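PDB 3PM6: putative fructose-bisphosphate aldolase, which belongs to the class II fructose-bisphosphate aldolase family, folds as a closed parallel beta/alpha (TIM) barrel and carries a bound zinc ion. Local coordinates for residues A[11-16]-A[144-149]; A[54-59]-A[85-90]; A[97-102]-A[137-142]. All blocks are in the same frame, centred on the assembly; numbering follows the deposited sequence.

From the N terminus the chain first lays down residues 11-16, which meet their partner, 144-149, only after more than a hundred residues; contact 1 therefore closes a large loop, and both other contacts fall within it. Contact 2 closes the shortest loop, 25 residues between its segments, joining barrel strand 54-58 to strand 85-92 across two intervening helices. Contact 3 follows in series, pairing helix 95-103 with helix 126-141 on the outside of the barrel. No loops cross. The three meet directly: Arg14 of contact 1 bonds to Ile85 of contact 2, Leu89 packs on Ala101 of contact 3, and helix 126-141 leads through a short turn into strand 146-149.

Contact 1: residues A[11-16]-A[144-149]; sequences KSNRAL and GIATEA
Asn13 meets Gly144 through its side-chain amide, which works in two directions at once. Asn13 ND2 donates to Gly144 O at 2.8 Å with an N-H...O angle of 157°. The donor lies in the plane of the glycine carbonyl, and the acceptor stays close to the plane of the asparagine amide. At the other end of the group, the carbonyl oxygen turns back on its own segment and caps the turn leading into helix 16-24. Asn13 OD1 takes Leu16 N at 3.1 Å in its carbonyl plane and Ala15 N at 2.8 Å from above that plane. With CG anti to the backbone N (chi1 -173°), the amide reaches across to the other segment. ND2 has a second acceptor in Asp115 O, and these several bonds fix the rotation of a buried amide. Ala146 CB fills in beside it, 3.8 Å from Asn13 OD1, and meets a branch of Leu16, with CD2 to CB at 3.6 Å. Gly144, at positive phi, is the C-prime residue of a Schellman motif ending helix 126-141, so the amide grips the chain just as it turns toward the sheet. Ala146 then joins the backbone of strand 116-119, Thr147 leans on helix 126-141, and Ala15 rests on Thr86 and Ser116, which places the loop before helix 16-24 against the N-terminal ends of the barrel strands.

Contact 2: residues A[54-59]-A[85-90]; sequences AMILLF and ITLHLD
The His88 ring takes Leu57 at its edge: Leu57 CG sits near the ring plane, 3.6 Å from His88 CD2, and the two side chains run alongside each other. A chi1 of -177° swings the His88 ring away from its own N and lays it beside Leu57, while ND1 bonds to Ser116 OG on the next strand. Further along, the Phe59 ring and the Asp90 carboxylate also lie side by side, their planes 30° apart, with Phe59 CE1 3.4 Å from Asp90 OD2. Tyr35 meets the Phe59 ring at an inclination, and Leu57 CD2 comes up to the carboxylate as well. The side chain of Asp90 comes within about 4 Å of the zinc ion held by His91, His196 and His227.

Beneath these groups runs a parallel ladder. Ile56 N to Thr86 O, His88 N to Ile56 O, Leu58 N to His88 O and Asp90 N to Leu58 O all measure 2.9 Å, but Thr86 N to Ala54 O, at 3.4 Å, is weak. On the face of Ile56 and Leu58, Leu87 CD1 bridges the pair, 3.9 Å from Ile56 CG2 and equally far from Leu58 CD1.

These are two adjacent strands of the TIM barrel. Met55, Leu57 and His88 turn inward toward strand 245-250, Ile56 and Ile85 outward onto helix 37-49, and strands 29-33 and 116-119 continue the sheet beyond them.

Contact 3: residues A[97-102]-A[137-142]; sequences IIKRAA and VAYCNA
Ala102 and Cys140, with CA atoms 5.8 Å apart, mark where two nearly parallel helices come close, their local axes 9.8 Å apart and inclined by only 9°. Both belong to the outer helical layer of the TIM barrel, helix 95-103 following strand 85-92 and helix 126-141 following strand 116-119. Tyr139 carries the contact. Its chi1 of -166° puts CG on the far side from its N, beside the carbonyl carbon, and the ring reaches across to the neighbouring helix and meets Lys99, the two side chains crossing at about a right angle. Lys99 CG stands over the middle of the ring, 3.8 Å from the Tyr139 centroid, a CH-pi contact. The chain then bends at its last torsion (chi4 -59°), and Lys99 NZ comes back over the same face, 4.1 Å from the Tyr139 centroid, an off-centre cation-pi interaction. Arg143 makes a further cation-pi contact with the ring. Tyr139 OH is held by Asp103 OD1, which helps set the ring's position. At the ring edge, in its plane, Ala102 CB lies 4.0 Å from Tyr139 CE2. Deeper, the contact turns apolar over strand 116-119: Ala102 and Cys140 both rest on Ile117, and Ile98 on Val119. There the sulphur of Cys140 is met by a branch of Ile98, with SG to CG2 at 3.8 Å.

Contact 1: residues A[11-16]-A[144-149]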
# COMPACT_ATOMS: atom_id res chain seq x y z
N LYS A 11 -10.18 2.07 -26.95
CA LYS A 11 -11.51 2.71 -26.95
C LYS A 11 -12.12 2.75 -25.55
O LYS A 11 -12.80 3.71 -25.19
CB LYS A 11 -12.49 2.03 -27.93
N SER A 12 -11.85 1.70 -24.77
CA SER A 12 -12.27 1.60 -23.37
C SER A 12 -11.19 1.99 -22.32
O SER A 12 -11.33 1.68 -21.13
CB SER A 12 -12.74 0.17 -23.10
OG SER A 12 -13.05 -0.03 -21.73
N ASN A 13 -10.12 2.67 -22.75
CA ASN A 13 -9.10 3.14 -21.81
C ASN A 13 -9.58 4.27 -20.89
O ASN A 13 -10.11 5.27 -21.37
CB ASN A 13 -7.83 3.60 -22.53
CG ASN A 13 -6.73 3.92 -21.56
OD1 ASN A 13 -6.65 5.04 -21.07
ND2 ASN A 13 -5.92 2.91 -21.22
N ARG A 14 -9.35 4.09 -19.58
CA ARG A 14 -9.83 5.03 -18.56
C ARG A 14 -9.01 6.34 -18.42
O ARG A 14 -9.53 7.34 -17.91
CB ARG A 14 -9.90 4.34 -17.17
CG ARG A 14 -11.08 3.38 -16.93
CD ARG A 14 -10.99 2.75 -15.52
NE ARG A 14 -11.21 3.73 -14.44
CZ ARG A 14 -10.35 4.01 -13.46
NH1 ARG A 14 -9.17 3.38 -13.37
NH2 ARG A 14 -10.66 4.92 -12.56
N ALA A 15 -7.74 6.32 -18.82
CA ALA A 15 -6.86 7.50 -18.66
C ALA A 15 -7.09 8.55 -19.74
O ALA A 15 -7.11 9.75 -19.47
CB ALA A 15 -5.39 7.07 -18.63
N LEU A 16 -7.30 8.11 -20.98
CA LEU A 16 -7.46 9.04 -22.13
C LEU A 16 -8.49 10.17 -21.93
O LEU A 16 -8.18 11.34 -22.19
CB LEU A 16 -7.74 8.27 -23.43
CG LEU A 16 -6.66 7.31 -23.95
CD1 LEU A 16 -7.05 6.80 -25.31
CD2 LEU A 16 -5.28 8.00 -24.00
N GLY A 144 -4.53 -2.72 -23.95
CA GLY A 144 -5.46 -1.69 -23.49
C GLY A 144 -4.82 -0.46 -22.86
O GLY A 144 -5.52 0.38 -22.29
N ILE A 145 -3.49 -0.33 -22.98
CA ILE A 145 -2.75 0.65 -22.17
C ILE A 145 -2.33 1.89 -22.97
O ILE A 145 -1.72 1.76 -24.01
CB ILE A 145 -1.54 -0.05 -21.52
CG1 ILE A 145 -2.02 -1.19 -20.60
CG2 ILE A 145 -0.63 0.97 -20.79
CD1 ILE A 145 -0.87 -2.10 -20.06
N ALA A 146 -2.70 3.07 -22.49
CA ALA A 146 -2.30 4.33 -23.08
C ALA A 146 -0.82 4.65 -22.76
O ALA A 146 -0.25 4.09 -21.82
CB ALA A 146 -3.21 5.43 -22.57
N THR A 147 -0.19 5.53 -23.53
CA THR A 147 1.26 5.73 -23.40
C THR A 147 1.69 7.17 -23.52
O THR A 147 1.04 7.97 -24.17
CB THR A 147 2.09 4.92 -24.43
OG1 THR A 147 1.74 5.33 -25.74
CG2 THR A 147 1.89 3.44 -24.31
N GLU A 148 2.79 7.48 -22.87
CA GLU A 148 3.38 8.82 -22.88
C GLU A 148 4.81 8.57 -23.27
O GLU A 148 5.38 7.57 -22.85
CB GLU A 148 3.32 9.42 -21.48
CG GLU A 148 4.06 10.74 -21.27
CD GLU A 148 3.94 11.24 -19.83
OE1 GLU A 148 2.84 11.11 -19.23
OE2 GLU A 148 4.95 11.74 -19.29
N ALA A 149 5.39 9.48 -24.06
CA ALA A 149 6.77 9.40 -24.45
C ALA A 149 7.42 10.76 -24.33
O ALA A 149 6.73 11.78 -24.20
CB ALA A 149 6.89 8.86 -25.86

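Contact 2: residues A[54-59]-A[85-90]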
# COMPACT_ATOMS: atom_id res chain seq x y z
N ALA A 54 -7.68 12.96 -10.87
CA ALA A 54 -6.27 12.85 -10.48
C ALA A 54 -5.68 11.63 -11.12
O ALA A 54 -6.39 10.83 -11.68
CB ALA A 54 -6.11 12.74 -8.92
N MET A 55 -4.36 11.50 -11.06
CA MET A 55 -3.72 10.28 -11.45
C MET A 55 -2.75 9.90 -10.36
O MET A 55 -2.09 10.77 -9.76
CB MET A 55 -2.99 10.43 -12.80
CG MET A 55 -3.91 10.56 -14.00
SD MET A 55 -2.99 10.75 -15.59
CE MET A 55 -4.40 10.66 -16.72
N ILE A 56 -2.65 8.62 -10.10
CA ILE A 56 -1.67 8.12 -9.14
C ILE A 56 -0.48 7.63 -10.01
O ILE A 56 -0.67 6.83 -10.93
CB ILE A 56 -2.27 6.96 -8.27
CG1 ILE A 56 -3.45 7.44 -7.41
CG2 ILE A 56 -1.20 6.25 -7.43
CD1 ILE A 56 -4.16 6.33 -6.70
N LEU A 57 0.72 8.14 -9.74
CA LEU A 57 1.90 7.70 -10.47
C LEU A 57 2.78 6.79 -9.63
O LEU A 57 3.09 7.10 -8.50
CB LEU A 57 2.71 8.91 -10.98
CG LEU A 57 2.22 9.47 -12.32
CD1 LEU A 57 0.71 9.90 -12.20
CD2 LEU A 57 3.06 10.66 -12.73
N LEU A 58 3.17 5.64 -10.18
CA LEU A 58 4.14 4.78 -9.51
C LEU A 58 5.41 4.74 -10.35
O LEU A 58 5.34 4.92 -11.56
CB LEU A 58 3.56 3.38 -9.30
CG LEU A 58 2.41 3.25 -8.29
CD1 LEU A 58 1.85 1.85 -8.44
CD2 LEU A 58 2.90 3.46 -6.81
N PHE A 59 6.58 4.52 -9.71
CA PHE A 59 7.83 4.33 -10.44
C PHE A 59 8.07 2.84 -10.64
O PHE A 59 7.38 2.01 -10.00
CB PHE A 59 9.03 4.97 -9.71
CG PHE A 59 8.94 6.45 -9.59
CD1 PHE A 59 8.81 7.26 -10.73
CD2 PHE A 59 8.96 7.06 -8.36
CE1 PHE A 59 8.69 8.64 -10.62
CE2 PHE A 59 8.87 8.46 -8.26
CZ PHE A 59 8.74 9.23 -9.39
N ILE A 85 -10.03 8.83 -11.19
CA ILE A 85 -8.62 8.67 -10.89
C ILE A 85 -8.07 7.42 -11.60
O ILE A 85 -8.64 6.33 -11.48
CB ILE A 85 -8.38 8.51 -9.37
CG1 ILE A 85 -9.12 9.58 -8.58
CG2 ILE A 85 -6.89 8.58 -9.08
CD1 ILE A 85 -9.06 9.34 -7.07
N THR A 86 -6.95 7.57 -12.33
CA THR A 86 -6.34 6.43 -13.01
C THR A 86 -4.90 6.26 -12.59
O THR A 86 -4.34 7.13 -11.93
CB THR A 86 -6.43 6.57 -14.55
OG1 THR A 86 -5.66 7.69 -14.97
CG2 THR A 86 -7.93 6.75 -15.00
N LEU A 87 -4.30 5.15 -13.00
CA LEU A 87 -2.99 4.72 -12.56
C LEU A 87 -1.94 4.73 -13.70
O LEU A 87 -2.17 4.19 -14.77
CB LEU A 87 -3.10 3.33 -11.92
CG LEU A 87 -1.81 2.72 -11.39
CD1 LEU A 87 -1.18 3.58 -10.29
CD2 LEU A 87 -2.11 1.31 -10.89
N HIS A 88 -0.80 5.34 -13.44
CA HIS A 88 0.19 5.62 -14.47
C HIS A 88 1.54 5.16 -13.99
O HIS A 88 1.95 5.47 -12.86
CB HIS A 88 0.22 7.13 -14.69
CG HIS A 88 1.14 7.59 -15.78
ND1 HIS A 88 0.90 7.34 -17.11
CD2 HIS A 88 2.27 8.33 -15.72
CE1 HIS A 88 1.85 7.91 -17.83
NE2 HIS A 88 2.68 8.54 -17.01
N LEU A 89 2.25 4.40 -14.82
CA LEU A 89 3.67 4.12 -14.56
C LEU A 89 4.55 5.23 -15.10
O LEU A 89 4.69 5.41 -16.32
CB LEU A 89 4.11 2.77 -15.14
CG LEU A 89 5.52 2.23 -14.84
CD1 LEU A 89 5.83 1.98 -13.33
CD2 LEU A 89 5.76 0.95 -15.67
N ASP A 90 5.17 5.99 -14.20
CA ASP A 90 6.01 7.14 -14.64
C ASP A 90 7.45 6.67 -14.89
O ASP A 90 7.91 5.72 -14.23
CB ASP A 90 5.93 8.22 -13.55
CG ASP A 90 6.54 9.55 -13.95
OD1 ASP A 90 6.68 9.87 -15.16
OD2 ASP A 90 6.90 10.29 -13.00

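Contact 3: residues A[97-102]-A[137-142]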
# COMPACT_ATOMS: atom_id res chain seq x y z
N ILE A 97 10.98 -3.80 -18.14
CA ILE A 97 10.06 -3.41 -17.07
C ILE A 97 8.70 -2.95 -17.60
O ILE A 97 7.67 -3.10 -16.95
CB ILE A 97 10.68 -2.32 -16.19
CG1 ILE A 97 11.61 -2.98 -15.17
CG2 ILE A 97 9.61 -1.61 -15.40
CD1 ILE A 97 12.94 -3.45 -15.70
N ILE A 98 8.71 -2.36 -18.78
CA ILE A 98 7.48 -1.85 -19.38
C ILE A 98 6.57 -3.06 -19.72
O ILE A 98 5.39 -3.09 -19.36
CB ILE A 98 7.82 -0.95 -20.59
CG1 ILE A 98 8.40 0.38 -20.06
CG2 ILE A 98 6.61 -0.70 -21.51
CD1 ILE A 98 9.02 1.29 -21.11
N LYS A 99 7.15 -4.06 -20.37
CA LYS A 99 6.39 -5.26 -20.73
C LYS A 99 5.92 -5.95 -19.47
O LYS A 99 4.80 -6.42 -19.41
CB LYS A 99 7.25 -6.21 -21.53
CG LYS A 99 7.72 -5.65 -22.79
CD LYS A 99 9.02 -6.36 -23.13
CE LYS A 99 9.46 -5.96 -24.49
NZ LYS A 99 8.39 -6.32 -25.44
N ARG A 100 6.77 -6.00 -18.44
CA ARG A 100 6.39 -6.64 -17.20
C ARG A 100 5.20 -5.90 -16.57
O ARG A 100 4.21 -6.53 -16.11
CB ARG A 100 7.58 -6.70 -16.24
CG ARG A 100 7.26 -7.40 -14.90
CD ARG A 100 8.35 -7.14 -13.83
NE ARG A 100 7.97 -7.74 -12.55
CZ ARG A 100 8.78 -7.90 -11.50
NH1 ARG A 100 8.33 -8.46 -10.40
NH2 ARG A 100 10.05 -7.50 -11.56
N ALA A 101 5.27 -4.57 -16.55
CA ALA A 101 4.12 -3.78 -16.08
C ALA A 101 2.87 -3.96 -16.95
O ALA A 101 1.77 -4.07 -16.44
CB ALA A 101 4.49 -2.31 -15.97
N ALA A 102 3.05 -3.99 -18.27
CA ALA A 102 1.94 -4.06 -19.21
C ALA A 102 1.22 -5.42 -19.15
O ALA A 102 0.01 -5.50 -19.38
CB ALA A 102 2.42 -3.77 -20.63
N VAL A 137 4.99 1.00 -27.53
CA VAL A 137 3.64 1.51 -27.64
C VAL A 137 2.73 0.40 -28.18
O VAL A 137 1.61 0.20 -27.69
CB VAL A 137 3.58 2.75 -28.55
CG1 VAL A 137 2.15 3.01 -29.03
CG2 VAL A 137 4.17 3.98 -27.82
N ALA A 138 3.20 -0.32 -29.20
CA ALA A 138 2.44 -1.44 -29.76
C ALA A 138 2.12 -2.45 -28.66
O ALA A 138 0.96 -2.87 -28.48
CB ALA A 138 3.23 -2.12 -30.92
N TYR A 139 3.14 -2.81 -27.88
CA TYR A 139 2.99 -3.79 -26.83
C TYR A 139 1.97 -3.35 -25.76
O TYR A 139 1.15 -4.15 -25.30
CB TYR A 139 4.35 -4.09 -26.21
CG TYR A 139 4.39 -5.33 -25.34
CD1 TYR A 139 4.87 -6.56 -25.85
CD2 TYR A 139 3.96 -5.27 -24.01
CE1 TYR A 139 4.91 -7.72 -25.03
CE2 TYR A 139 3.99 -6.41 -23.18
CZ TYR A 139 4.47 -7.63 -23.69
OH TYR A 139 4.49 -8.73 -22.84
N CYS A 140 2.03 -2.08 -25.37
CA CYS A 140 1.09 -1.53 -24.40
C CYS A 140 -0.34 -1.45 -24.97
O CYS A 140 -1.32 -1.75 -24.29
CB CYS A 140 1.57 -0.14 -23.97
SG CYS A 140 3.11 -0.11 -23.00
N ASN A 141 -0.45 -0.96 -26.20
CA ASN A 141 -1.74 -0.78 -26.85
C ASN A 141 -2.49 -2.12 -26.99
O ASN A 141 -3.67 -2.22 -26.65
CB ASN A 141 -1.55 -0.15 -28.24
CG ASN A 141 -1.24 1.34 -28.18
OD1 ASN A 141 -1.13 1.94 -27.10
ND2 ASN A 141 -1.11 1.95 -29.36
N ALA A 142 -1.78 -3.15 -27.44
CA ALA A 142 -2.30 -4.54 -27.47
C ALA A 142 -2.99 -4.93 -26.16
O ALA A 142 -3.86 -5.79 -26.18
CB ALA A 142 -1.20 -5.54 -27.78